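Local coordinates for protein putative thioesterase (Novosphingobium aromaticivorans, PDB 3CJY) that probably hydrolyses acyl-CoA thioesters with its two hotdog-type domains and binds a calcium ion, at residues G162-L176 and A214-I226. Residues are numbered along the deposited sequence; the frame is centred on the assembly and turned at random.
Sequences GRTRLWLRRKDGAPL and AAAPGWCLCDMII
Asp-223 OD1 accepts from two donors, Arg-165 NE and a water. Arg-165 NE donates to Asp-223 OD1 over 2.9 Å along a nearly straight hydrogen bond (172°), part of a salt bridge; OD1 lies near the guanidinium plane, while NE approaches from above the carboxylate plane. The water joins OD1 to Arg-163 NH1 and Met-224 O; a second links Asp-223 OD2 to Arg-165 NH2, and Trp-241 also donates to OD2, so the buried carboxylate is well satisfied and probably stays ionised. Ile-225 CD1 sits over the Arg-163 guanidinium, 3.7 Å from Arg-163 CZ.

Farther along the same face, Leu-221 CB packs over the Trp-167 ring, 3.7 Å from Trp-167 CZ3, while the indole N-H bonds to Pro-125. Trp-167 CB meets Trp-219 CE3 at 3.7 Å. Arg-169 CB covers the Trp-219 six-membered ring, and a bend at chi3 (60°) brings Arg-169 CZ 3.5 Å from Trp-219 CZ2, the planes 25° apart; Arg-169 NH2 forms a salt bridge with Glu-150. With an alanine at Trp-219, the Arg-169 chain would probably lose the ring it lies on and a gap would open beside Trp-167 CB.

Two paired strands thus carry different chemistry on their two faces. On the other, that of Thr-164, Leu-168 and Met-224, selenomethionine Met-224 CE touches Thr-164 CG2 at 3.5 Å, and Leu-168 CD1 meets Cys-222 CB, also at 3.5 Å, beneath helices 188-196 and 178-185. Beyond the Arg-170 to Gly-173 turn, Leu-176 and Ala-215 form a lone antiparallel bridge, and Leu-176 CD2 packs on Cys-220 CB at 3.9 Å. Backbone bonds hold strands 163-170 and 220-226 antiparallel: neighbours in a sheet packed against helices, as in the hotdog fold of the C-terminal acyl-CoA thioesterase domain.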
ATOM      1  N   GLY A 162     -12.248 -15.582  -2.231  1.00 16.68           N
ATOM      2  CA  GLY A 162     -11.819 -14.191  -2.191  1.00 15.28           C
ATOM      3  C   GLY A 162     -10.981 -13.727  -3.366  1.00 14.00           C
ATOM      4  O   GLY A 162     -10.690 -12.567  -3.494  1.00 13.52           O
ATOM      5  N   ARG A 163     -10.577 -14.668  -4.197  1.00 13.04           N
ATOM      6  CA  ARG A 163      -9.757 -14.369  -5.362  1.00 12.93           C
ATOM      7  C   ARG A 163     -10.520 -14.165  -6.662  1.00 12.06           C
ATOM      8  O   ARG A 163     -11.558 -14.788  -6.919  1.00 13.68           O
ATOM      9  CB  ARG A 163      -8.662 -15.422  -5.558  1.00 11.25           C
ATOM     10  CG  ARG A 163      -7.718 -15.637  -4.371  1.00 12.74           C
ATOM     11  CD  ARG A 163      -6.633 -16.593  -4.691  1.00 15.96           C
ATOM     12  NE  ARG A 163      -5.709 -16.773  -3.569  1.00 19.93           N
ATOM     13  CZ  ARG A 163      -4.611 -16.047  -3.350  1.00 21.64           C
ATOM     14  NH1 ARG A 163      -4.273 -15.056  -4.132  1.00 21.45           N
ATOM     15  NH2 ARG A 163      -3.840 -16.303  -2.291  1.00 23.54           N
ATOM     16  N   THR A 164      -9.936 -13.300  -7.473  1.00 12.72           N
ATOM     17  CA  THR A 164     -10.390 -13.014  -8.851  1.00 13.34           C
ATOM     18  C   THR A 164      -9.137 -12.869  -9.709  1.00 13.39           C
ATOM     19  O   THR A 164      -8.228 -12.084  -9.385  1.00 13.07           O
ATOM     20  CB  THR A 164     -11.282 -11.784  -8.930  1.00 14.16           C
ATOM     21  OG1 THR A 164     -12.513 -12.034  -8.226  1.00 14.00           O
ATOM     22  CG2 THR A 164     -11.568 -11.394 -10.392  1.00 14.79           C
ATOM     23  N   ARG A 165      -9.070 -13.686 -10.757  1.00 12.64           N
ATOM     24  CA  ARG A 165      -7.950 -13.662 -11.714  1.00 12.23           C
ATOM     25  C   ARG A 165      -8.463 -13.421 -13.122  1.00 11.79           C
ATOM     26  O   ARG A 165      -9.266 -14.176 -13.648  1.00 12.47           O
ATOM     27  CB  ARG A 165      -7.141 -14.936 -11.637  1.00 12.89           C
ATOM     28  CG  ARG A 165      -6.506 -15.159 -10.309  1.00 14.46           C
ATOM     29  CD  ARG A 165      -5.927 -16.530 -10.101  1.00 16.34           C
ATOM     30  NE  ARG A 165      -5.024 -16.496  -8.966  1.00 16.15           N
ATOM     31  CZ  ARG A 165      -4.797 -17.504  -8.153  1.00 17.30           C
ATOM     32  NH1 ARG A 165      -5.461 -18.633  -8.320  1.00 19.44           N
ATOM     33  NH2 ARG A 165      -3.933 -17.362  -7.164  1.00 19.31           N
ATOM     34  N   LEU A 166      -8.076 -12.271 -13.663  1.00 12.36           N
ATOM     35  CA  LEU A 166      -8.487 -11.836 -14.996  1.00 12.61           C
ATOM     36  C   LEU A 166      -7.277 -11.591 -15.906  1.00 12.92           C
ATOM     37  O   LEU A 166      -6.255 -11.064 -15.458  1.00 13.96           O
ATOM     38  CB  LEU A 166      -9.253 -10.500 -14.856  1.00 13.60           C
ATOM     39  CG  LEU A 166     -10.460 -10.500 -13.945  1.00 13.92           C
ATOM     40  CD1 LEU A 166     -10.991  -9.035 -13.901  1.00 12.73           C
ATOM     41  CD2 LEU A 166     -11.512 -11.386 -14.475  1.00 14.42           C
ATOM     42  N   TRP A 167      -7.417 -11.951 -17.177  1.00 11.63           N
ATOM     43  CA  TRP A 167      -6.490 -11.520 -18.201  1.00 11.70           C
ATOM     44  C   TRP A 167      -7.050 -10.193 -18.740  1.00 11.99           C
ATOM     45  O   TRP A 167      -8.222 -10.091 -19.146  1.00 11.75           O
ATOM     46  CB  TRP A 167      -6.345 -12.526 -19.349  1.00 12.61           C
ATOM     47  CG  TRP A 167      -5.531 -13.723 -19.058  1.00 11.63           C
ATOM     48  CD1 TRP A 167      -5.984 -14.996 -18.917  1.00 12.20           C
ATOM     49  CD2 TRP A 167      -4.119 -13.777 -18.878  1.00 11.11           C
ATOM     50  NE1 TRP A 167      -4.942 -15.846 -18.695  1.00 13.48           N
ATOM     51  CE2 TRP A 167      -3.783 -15.128 -18.622  1.00  8.61           C
ATOM     52  CE3 TRP A 167      -3.109 -12.841 -18.889  1.00 12.46           C
ATOM     53  CZ2 TRP A 167      -2.452 -15.545 -18.434  1.00 12.90           C
ATOM     54  CZ3 TRP A 167      -1.796 -13.255 -18.687  1.00 14.24           C
ATOM     55  CH2 TRP A 167      -1.483 -14.582 -18.471  1.00 11.20           C
ATOM     56  N   LEU A 168      -6.195  -9.186 -18.773  1.00 12.24           N
ATOM     57  CA  LEU A 168      -6.558  -7.852 -19.250  1.00 12.54           C
ATOM     58  C   LEU A 168      -5.646  -7.396 -20.367  1.00 12.71           C
ATOM     59  O   LEU A 168      -4.462  -7.611 -20.330  1.00 11.34           O
ATOM     60  CB  LEU A 168      -6.452  -6.806 -18.127  1.00 12.87           C
ATOM     61  CG  LEU A 168      -7.261  -7.092 -16.868  1.00 13.68           C
ATOM     62  CD1 LEU A 168      -6.898  -6.005 -15.812  1.00 14.97           C
ATOM     63  CD2 LEU A 168      -8.756  -7.178 -17.142  1.00 14.28           C
ATOM     64  N   ARG A 169      -6.230  -6.774 -21.375  1.00 14.22           N
ATOM     65  CA  ARG A 169      -5.436  -6.268 -22.477  1.00 14.51           C
ATOM     66  C   ARG A 169      -6.061  -4.992 -23.009  1.00 14.93           C
ATOM     67  O   ARG A 169      -7.277  -4.972 -23.332  1.00 15.64           O
ATOM     68  CB  ARG A 169      -5.334  -7.293 -23.601  1.00 15.16           C
ATOM     69  CG  ARG A 169      -4.408  -6.763 -24.712  1.00 18.30           C
ATOM     70  CD  ARG A 169      -4.170  -7.761 -25.800  1.00 21.75           C
ATOM     71  NE  ARG A 169      -5.365  -8.204 -26.515  1.00 23.92           N
ATOM     72  CZ  ARG A 169      -5.317  -9.167 -27.446  1.00 27.87           C
ATOM     73  NH1 ARG A 169      -4.154  -9.727 -27.748  1.00 29.98           N
ATOM     74  NH2 ARG A 169      -6.415  -9.586 -28.077  1.00 28.76           N
ATOM     75  N   ARG A 170      -5.251  -3.947 -23.080  1.00 14.94           N
ATOM     76  CA  ARG A 170      -5.698  -2.675 -23.691  1.00 15.14           C
ATOM     77  C   ARG A 170      -5.920  -2.871 -25.181  1.00 14.97           C
ATOM     78  O   ARG A 170      -5.022  -3.339 -25.929  1.00 14.88           O
ATOM     79  CB  ARG A 170      -4.711  -1.536 -23.466  1.00 16.08           C
ATOM     80  CG  ARG A 170      -4.773  -0.997 -22.055  1.00 18.15           C
ATOM     81  CD  ARG A 170      -3.741  -0.037 -21.770  1.00 21.58           C
ATOM     82  NE  ARG A 170      -3.905   1.133 -22.583  1.00 20.57           N
ATOM     83  CZ  ARG A 170      -3.413   2.319 -22.240  1.00 23.14           C
ATOM     84  NH1 ARG A 170      -2.771   2.465 -21.085  1.00 23.97           N
ATOM     85  NH2 ARG A 170      -3.605   3.363 -23.029  1.00 23.36           N
ATOM     86  N   LYS A 171      -7.111  -2.500 -25.628  1.00 14.97           N
ATOM     87  CA  LYS A 171      -7.440  -2.619 -27.043  1.00 15.59           C
ATOM     88  C   LYS A 171      -6.603  -1.666 -27.899  1.00 15.83           C
ATOM     89  O   LYS A 171      -6.461  -1.876 -29.094  1.00 16.49           O
ATOM     90  CB  LYS A 171      -8.945  -2.401 -27.279  1.00 15.76           C
ATOM     91  CG  LYS A 171      -9.822  -3.581 -26.723  1.00 15.61           C
ATOM     92  CD  LYS A 171     -11.326  -3.338 -26.914  1.00 17.01           C
ATOM     93  CE  LYS A 171     -12.169  -4.274 -26.078  1.00 19.93           C
ATOM     94  NZ  LYS A 171     -13.631  -4.023 -26.358  1.00 22.10           N
ATOM     95  N   ASP A 172      -6.090  -0.616 -27.281  1.00 16.40           N
ATOM     96  CA  ASP A 172      -5.295   0.376 -28.004  1.00 17.73           C
ATOM     97  C   ASP A 172      -3.817  -0.009 -28.170  1.00 17.40           C
ATOM     98  O   ASP A 172      -3.019   0.745 -28.738  1.00 19.43           O
ATOM     99  CB  ASP A 172      -5.445   1.770 -27.393  1.00 18.34           C
ATOM    100  CG  ASP A 172      -4.838   1.886 -26.031  1.00 21.77           C
ATOM    101  OD1 ASP A 172      -4.185   0.934 -25.548  1.00 20.28           O
ATOM    102  OD2 ASP A 172      -5.035   2.960 -25.434  1.00 23.01           O
ATOM    103  N   GLY A 173      -3.475  -1.201 -27.691  1.00 17.06           N
ATOM    104  CA  GLY A 173      -2.129  -1.775 -27.849  1.00 16.32           C
ATOM    105  C   GLY A 173      -0.986  -1.072 -27.135  1.00 15.78           C
ATOM    106  O   GLY A 173       0.183  -1.303 -27.479  1.00 16.01           O
ATOM    107  N   ALA A 174      -1.298  -0.203 -26.163  1.00 15.16           N
ATOM    108  CA  ALA A 174      -0.264   0.483 -25.401  1.00 16.04           C
ATOM    109  C   ALA A 174       0.618  -0.506 -24.635  1.00 15.81           C
ATOM    110  O   ALA A 174       0.177  -1.589 -24.268  1.00 16.27           O
ATOM    111  CB  ALA A 174      -0.849   1.503 -24.419  1.00 16.82           C
ATOM    112  N   PRO A 175       1.889  -0.154 -24.411  1.00 16.26           N
ATOM    113  CA  PRO A 175       2.689  -1.064 -23.597  1.00 15.29           C
ATOM    114  C   PRO A 175       2.218  -1.104 -22.151  1.00 15.85           C
ATOM    115  O   PRO A 175       1.455  -0.246 -21.689  1.00 16.17           O
ATOM    116  CB  PRO A 175       4.070  -0.444 -23.610  1.00 15.27           C
ATOM    117  CG  PRO A 175       3.823   0.964 -23.749  1.00 18.10           C
ATOM    118  CD  PRO A 175       2.605   1.112 -24.669  1.00 16.52           C
ATOM    119  N   LEU A 176       2.684  -2.135 -21.469  1.00 15.52           N
ATOM    120  CA  LEU A 176       2.400  -2.378 -20.060  1.00 15.73           C
ATOM    121  C   LEU A 176       3.362  -1.533 -19.226  1.00 15.65           C
ATOM    122  O   LEU A 176       4.239  -2.005 -18.536  1.00 14.79           O
ATOM    123  CB  LEU A 176       2.483  -3.840 -19.730  1.00 15.43           C
ATOM    124  CG  LEU A 176       1.295  -4.614 -20.276  1.00 15.61           C
ATOM    125  CD1 LEU A 176       1.622  -6.103 -20.123  1.00 13.36           C
ATOM    126  CD2 LEU A 176       0.003  -4.268 -19.579  1.00 15.93           C
ATOM    127  N   ALA A 214       8.364  -2.986 -16.243  1.00 15.06           N
ATOM    128  CA  ALA A 214       7.340  -2.750 -17.243  1.00 15.24           C
ATOM    129  C   ALA A 214       7.466  -3.820 -18.274  1.00 15.09           C
ATOM    130  O   ALA A 214       8.394  -4.647 -18.255  1.00 16.79           O
ATOM    131  CB  ALA A 214       7.502  -1.398 -17.885  1.00 15.24           C
ATOM    132  N   ALA A 215       6.567  -3.774 -19.231  1.00 13.22           N
ATOM    133  CA  ALA A 215       6.589  -4.755 -20.307  1.00 12.81           C
ATOM    134  C   ALA A 215       6.059  -4.149 -21.576  1.00 11.90           C
ATOM    135  O   ALA A 215       5.409  -3.078 -21.581  1.00 13.34           O
ATOM    136  CB  ALA A 215       5.723  -5.979 -19.918  1.00 13.22           C
ATOM    137  N   ALA A 216       6.355  -4.836 -22.661  1.00 12.25           N
ATOM    138  CA  ALA A 216       5.876  -4.482 -23.986  1.00 12.57           C
ATOM    139  C   ALA A 216       4.353  -4.714 -24.011  1.00 12.10           C
ATOM    140  O   ALA A 216       3.785  -5.344 -23.111  1.00 14.64           O
ATOM    141  CB  ALA A 216       6.577  -5.381 -25.040  1.00 12.99           C
ATOM    142  N   PRO A 217       3.673  -4.238 -25.064  1.00 13.29           N
ATOM    143  CA  PRO A 217       2.226  -4.500 -25.167  1.00 13.68           C
ATOM    144  C   PRO A 217       1.872  -5.977 -25.097  1.00 14.41           C
ATOM    145  O   PRO A 217       2.591  -6.848 -25.585  1.00 14.84           O
ATOM    146  CB  PRO A 217       1.844  -3.897 -26.542  1.00 13.09           C
ATOM    147  CG  PRO A 217       2.951  -2.899 -26.836  1.00 13.00           C
ATOM    148  CD  PRO A 217       4.176  -3.477 -26.196  1.00 12.50           C
ATOM    149  N   GLY A 218       0.729  -6.225 -24.469  1.00 14.17           N
ATOM    150  CA  GLY A 218       0.194  -7.549 -24.349  1.00 14.67           C
ATOM    151  C   GLY A 218      -0.744  -7.754 -23.188  1.00 14.15           C
ATOM    152  O   GLY A 218      -1.246  -6.814 -22.604  1.00 14.41           O
ATOM    153  N   TRP A 219      -0.990  -9.021 -22.943  1.00 13.02           N
ATOM    154  CA  TRP A 219      -1.845  -9.470 -21.861  1.00 13.40           C
ATOM    155  C   TRP A 219      -1.183  -9.298 -20.509  1.00 13.05           C
ATOM    156  O   TRP A 219       0.026  -9.473 -20.350  1.00 13.80           O
ATOM    157  CB  TRP A 219      -2.204 -10.935 -22.023  1.00 12.84           C
ATOM    158  CG  TRP A 219      -3.111 -11.206 -23.160  1.00 14.76           C
ATOM    159  CD1 TRP A 219      -2.787 -11.713 -24.370  1.00 16.75           C
ATOM    160  CD2 TRP A 219      -4.523 -10.967 -23.182  1.00 14.93           C
ATOM    161  NE1 TRP A 219      -3.924 -11.809 -25.176  1.00 16.12           N
ATOM    162  CE2 TRP A 219      -4.995 -11.346 -24.457  1.00 16.35           C
ATOM    163  CE3 TRP A 219      -5.439 -10.458 -22.244  1.00 14.15           C
ATOM    164  CZ2 TRP A 219      -6.350 -11.277 -24.800  1.00 15.67           C
ATOM    165  CZ3 TRP A 219      -6.760 -10.342 -22.595  1.00 14.80           C
ATOM    166  CH2 TRP A 219      -7.213 -10.758 -23.863  1.00 16.81           C
ATOM    167  N   CYS A 220      -2.015  -8.920 -19.562  1.00 12.77           N
ATOM    168  CA  CYS A 220      -1.587  -8.776 -18.172  1.00 12.70           C
ATOM    169  C   CYS A 220      -2.481  -9.673 -17.301  1.00 12.30           C
ATOM    170  O   CYS A 220      -3.722  -9.624 -17.438  1.00 11.79           O
ATOM    171  CB  CYS A 220      -1.700  -7.316 -17.778  1.00 13.73           C
ATOM    172  SG  CYS A 220      -1.373  -7.016 -16.007  1.00 16.86           S
ATOM    173  N   LEU A 221      -1.874 -10.531 -16.478  1.00 11.91           N
ATOM    174  CA  LEU A 221      -2.640 -11.302 -15.506  1.00 11.94           C
ATOM    175  C   LEU A 221      -2.837 -10.385 -14.293  1.00 13.47           C
ATOM    176  O   LEU A 221      -1.872 -10.021 -13.604  1.00 13.15           O
ATOM    177  CB  LEU A 221      -1.928 -12.578 -15.098  1.00 13.07           C
ATOM    178  CG  LEU A 221      -2.751 -13.418 -14.138  1.00 12.53           C
ATOM    179  CD1 LEU A 221      -4.115 -13.826 -14.714  1.00 11.11           C
ATOM    180  CD2 LEU A 221      -1.920 -14.626 -13.709  1.00 15.69           C
ATOM    181  N   CYS A 222      -4.118 -10.097 -14.033  1.00 12.52           N
ATOM    182  CA  CYS A 222      -4.585  -9.235 -12.941  1.00 13.52           C
ATOM    183  C   CYS A 222      -5.072 -10.216 -11.861  1.00 13.14           C
ATOM    184  O   CYS A 222      -6.169 -10.775 -11.909  1.00 14.28           O
ATOM    185  CB  CYS A 222      -5.671  -8.285 -13.436  1.00 13.34           C
ATOM    186  SG  CYS A 222      -6.401  -7.296 -12.129  1.00 15.71           S
ATOM    187  N   ASP A 223      -4.186 -10.432 -10.897  1.00 13.60           N
ATOM    188  CA  ASP A 223      -4.327 -11.478  -9.881  1.00 13.45           C
ATOM    189  C   ASP A 223      -4.635 -10.878  -8.514  1.00 14.40           C
ATOM    190  O   ASP A 223      -3.739 -10.408  -7.833  1.00 13.31           O
ATOM    191  CB  ASP A 223      -2.947 -12.199  -9.920  1.00 13.90           C
ATOM    192  CG  ASP A 223      -2.833 -13.393  -9.003  1.00 16.26           C
ATOM    193  OD1 ASP A 223      -3.847 -13.871  -8.490  1.00 13.42           O
ATOM    194  OD2 ASP A 223      -1.669 -13.841  -8.826  1.00 16.86           O
HETATM  195  N   MSE A 224      -5.914 -10.939  -8.149  1.00 12.85           N
HETATM  196  CA  MSE A 224      -6.511 -10.244  -7.015  1.00 12.41           C
HETATM  197  C   MSE A 224      -7.051 -11.086  -5.912  1.00 12.30           C
HETATM  198  O   MSE A 224      -7.538 -12.214  -6.105  1.00 11.27           O
HETATM  199  CB  MSE A 224      -7.692  -9.368  -7.535  1.00 11.84           C
HETATM  200  CG  MSE A 224      -7.298  -8.354  -8.583  1.00 12.87           C
HETATM  201 SE   MSE A 224      -8.649  -7.242  -9.317  0.75 10.64          SE
HETATM  202  CE  MSE A 224      -9.460  -8.584 -10.425  1.00 14.05           C
ATOM    203  N   ILE A 225      -6.963 -10.528  -4.709  1.00 12.38           N
ATOM    204  CA  ILE A 225      -7.590 -11.139  -3.551  1.00 12.81           C
ATOM    205  C   ILE A 225      -8.251 -10.063  -2.696  1.00 12.44           C
ATOM    206  O   ILE A 225      -7.711  -8.955  -2.518  1.00 12.02           O
ATOM    207  CB  ILE A 225      -6.561 -11.997  -2.694  1.00 12.74           C
ATOM    208  CG1 ILE A 225      -7.272 -12.763  -1.591  1.00 14.62           C
ATOM    209  CG2 ILE A 225      -5.476 -11.068  -2.115  1.00 12.01           C
ATOM    210  CD1 ILE A 225      -6.440 -13.876  -0.942  1.00 14.10           C
ATOM    211  N   ILE A 226      -9.416 -10.396  -2.157  1.00 11.86           N
ATOM    212  CA  ILE A 226     -10.080  -9.579  -1.113  1.00 12.87           C
ATOM    213  C   ILE A 226     -10.024 -10.475   0.128  1.00 12.35           C
ATOM    214  O   ILE A 226     -10.762 -11.442   0.256  1.00 12.91           O
ATOM    215  CB  ILE A 226     -11.580  -9.278  -1.433  1.00 13.83           C
ATOM    216  CG1 ILE A 226     -11.733  -8.591  -2.782  1.00 14.77           C
ATOM    217  CG2 ILE A 226     -12.137  -8.435  -0.329  1.00 13.14           C
ATOM    218  CD1 ILE A 226     -11.039  -7.225  -2.885  1.00 13.26           C
TER
HETATM  219  O   HOH W   1      -5.578 -14.062  -6.555  1.00 15.06           O
HETATM  220  O   HOH W   2      -1.474 -15.705  -7.100  1.00 16.08           O
HETATM  221  O   HOH W   3      -2.553  -4.388 -22.213  1.00 16.69           O